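Local coordinates for protein purine nucleosidase, (IunH-1) (Sulfolobus solfataricus, PDB 3T8J) that belongs to the nucleoside hydrolase family and assembles as a tetramer, with a sodium ion bound in the chain, at residues 129-134 and 172-177. Numbering follows the deposited sequence.
Sequences LAYLLD and AKIVFN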
loop_
_atom_site.group_PDB
_atom_site.type_symbol
_atom_site.label_atom_id
_atom_site.label_comp_id
_atom_site.label_asym_id
_atom_site.label_seq_id
_atom_site.Cartn_x
_atom_site.Cartn_y
_atom_site.Cartn_z
ATOM N N LEU A 129 -16.198 17.692 -2.797
ATOM C CA LEU A 129 -16.241 18.380 -4.086
ATOM C C LEU A 129 -16.464 19.896 -3.914
ATOM O O LEU A 129 -15.819 20.690 -4.590
ATOM C CB LEU A 129 -17.289 17.737 -5.015
ATOM C CG LEU A 129 -17.205 18.118 -6.496
ATOM C CD1 LEU A 129 -15.780 18.088 -7.030
ATOM C CD2 LEU A 129 -18.096 17.190 -7.319
ATOM N N ALA A 130 -17.357 20.291 -2.996
ATOM C CA ALA A 130 -17.576 21.700 -2.717
ATOM C C ALA A 130 -16.272 22.355 -2.231
ATOM O O ALA A 130 -15.910 23.460 -2.680
ATOM C CB ALA A 130 -18.708 21.871 -1.675
ATOM N N TYR A 131 -15.575 21.700 -1.299
ATOM C CA TYR A 131 -14.281 22.231 -0.777
ATOM C C TYR A 131 -13.264 22.386 -1.907
ATOM O O TYR A 131 -12.564 23.398 -1.975
ATOM C CB TYR A 131 -13.711 21.335 0.339
ATOM C CG TYR A 131 -12.296 21.688 0.693
ATOM C CD1 TYR A 131 -12.042 22.798 1.461
ATOM C CD2 TYR A 131 -11.228 20.973 0.173
ATOM C CE1 TYR A 131 -10.730 23.174 1.733
ATOM C CE2 TYR A 131 -9.929 21.327 0.440
ATOM C CZ TYR A 131 -9.691 22.425 1.224
ATOM O OH TYR A 131 -8.380 22.840 1.509
ATOM N N LEU A 132 -13.142 21.362 -2.753
ATOM C CA LEU A 132 -12.168 21.369 -3.840
ATOM C C LEU A 132 -12.398 22.551 -4.795
ATOM O O LEU A 132 -11.418 23.176 -5.274
ATOM C CB LEU A 132 -12.184 20.038 -4.615
ATOM C CG LEU A 132 -11.650 18.817 -3.855
ATOM C CD1 LEU A 132 -12.071 17.524 -4.605
ATOM C CD2 LEU A 132 -10.155 18.915 -3.690
ATOM N N LEU A 133 -13.665 22.883 -5.054
ATOM C CA LEU A 133 -14.010 24.018 -5.907
ATOM C C LEU A 133 -13.859 25.381 -5.211
ATOM O O LEU A 133 -13.590 26.382 -5.890
ATOM C CB LEU A 133 -15.419 23.857 -6.435
ATOM C CG LEU A 133 -15.505 22.721 -7.440
ATOM C CD1 LEU A 133 -16.925 22.220 -7.564
ATOM C CD2 LEU A 133 -14.946 23.163 -8.800
ATOM N N ASP A 134 -14.081 25.425 -3.893
ATOM C CA ASP A 134 -13.976 26.687 -3.109
ATOM C C ASP A 134 -13.483 26.386 -1.696
ATOM O O ASP A 134 -14.256 26.065 -0.790
ATOM C CB ASP A 134 -15.324 27.421 -3.073
ATOM C CG ASP A 134 -15.247 28.780 -2.428
ATOM O OD1 ASP A 134 -14.180 29.168 -1.919
ATOM O OD2 ASP A 134 -16.276 29.503 -2.446
ATOM N N ALA A 172 -13.448 11.530 2.419
ATOM C CA ALA A 172 -13.302 11.665 3.877
ATOM C C ALA A 172 -11.954 12.264 4.209
ATOM O O ALA A 172 -11.860 13.126 5.070
ATOM C CB ALA A 172 -13.487 10.305 4.585
ATOM N N LYS A 173 -10.913 11.777 3.553
ATOM C CA LYS A 173 -9.552 12.283 3.834
ATOM C C LYS A 173 -9.488 13.768 3.516
ATOM O O LYS A 173 -8.918 14.571 4.308
ATOM C CB LYS A 173 -8.503 11.503 3.032
ATOM C CG LYS A 173 -7.055 11.806 3.438
ATOM C CD LYS A 173 -6.095 10.700 2.900
ATOM C CE LYS A 173 -4.790 10.588 3.658
ATOM N NZ LYS A 173 -4.844 9.911 5.000
ATOM N N ILE A 174 -10.057 14.186 2.389
ATOM C CA ILE A 174 -10.102 15.617 2.030
ATOM C C ILE A 174 -10.817 16.441 3.110
ATOM O O ILE A 174 -10.320 17.483 3.555
ATOM C CB ILE A 174 -10.790 15.805 0.648
ATOM C CG1 ILE A 174 -9.875 15.267 -0.442
ATOM C CG2 ILE A 174 -11.137 17.292 0.392
ATOM C CD1 ILE A 174 -10.649 15.018 -1.784
ATOM N N VAL A 175 -11.946 15.972 3.600
ATOM C CA VAL A 175 -12.742 16.701 4.580
ATOM C C VAL A 175 -11.991 16.816 5.923
ATOM O O VAL A 175 -11.973 17.893 6.528
ATOM C CB VAL A 175 -14.130 16.043 4.732
ATOM C CG1 VAL A 175 -14.852 16.508 5.991
ATOM C CG2 VAL A 175 -14.948 16.366 3.477
ATOM N N PHE A 176 -11.375 15.709 6.353
ATOM C CA PHE A 176 -10.672 15.681 7.637
ATOM C C PHE A 176 -9.369 16.464 7.604
ATOM O O PHE A 176 -8.866 16.791 8.685
ATOM C CB PHE A 176 -10.506 14.240 8.160
ATOM C CG PHE A 176 -11.699 13.732 8.896
ATOM C CD1 PHE A 176 -12.821 13.295 8.202
ATOM C CD2 PHE A 176 -11.725 13.664 10.265
ATOM C CE1 PHE A 176 -13.940 12.818 8.867
ATOM C CE2 PHE A 176 -12.848 13.221 10.933
ATOM C CZ PHE A 176 -13.951 12.765 10.225
ATOM N N ASN A 177 -8.822 16.743 6.413
ATOM C CA ASN A 177 -7.567 17.500 6.265
ATOM C C ASN A 177 -7.807 18.993 5.977
ATOM O O ASN A 177 -6.868 19.801 6.061
ATOM C CB ASN A 177 -6.736 16.875 5.139
ATOM C CG ASN A 177 -5.378 17.502 4.978
ATOM O OD1 ASN A 177 -4.536 17.436 5.872
ATOM N ND2 ASN A 177 -5.151 18.114 3.820
#
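Ile174 reaches across from helix 169-177 with both of its branches, and each finds a different residue of helix 125-133. The short branch, CG2, comes obliquely to the Tyr131 ring, where it meets CD2 at 3.7 Å. The long branch ends at Leu132: CD1 of Ile174 lies 4.0 Å from CD1 of Leu132, the two side chains running at about a right angle to one another. The first torsion of the isoleucine (chi1 -70°) turns the two branches, CG1 beside the backbone N and CG2 beside the carbonyl carbon, so that they face two successive residues of the other helix.

Tyr131 and Leu132 get there differently. The CB of Tyr131 already points at the other helix, and with CG anti to the backbone N (chi1 169°) the ring runs across the gap, its CD2 side meeting the isoleucine while OH is carried on toward the second subunit. Leu132 leaves its backbone less directly, and it is the end of the chain, CD1, that comes close. The closest CA pair, Tyr131 and Val175, is 7.9 Å apart, and no hydrogen bond joins the segments; apolar side chains alone bridge them.

At the far end of the tyrosine, OH is hydrogen-bonded to Lys66 NZ of the second subunit, which ties the ring's polar tip to a neighbouring chain. Leu68 of that same subunit packs on both Leu132 and Ile174, so the apolar cluster continues into the subunit interface.

In the fold, the two helices follow the neighbouring parallel strands 116-120 and 141-147 of the central sheet, and their meeting is the packing of two sheet-flanking helices in the alpha/beta fold of the nucleoside hydrolases, continued at a subunit contact.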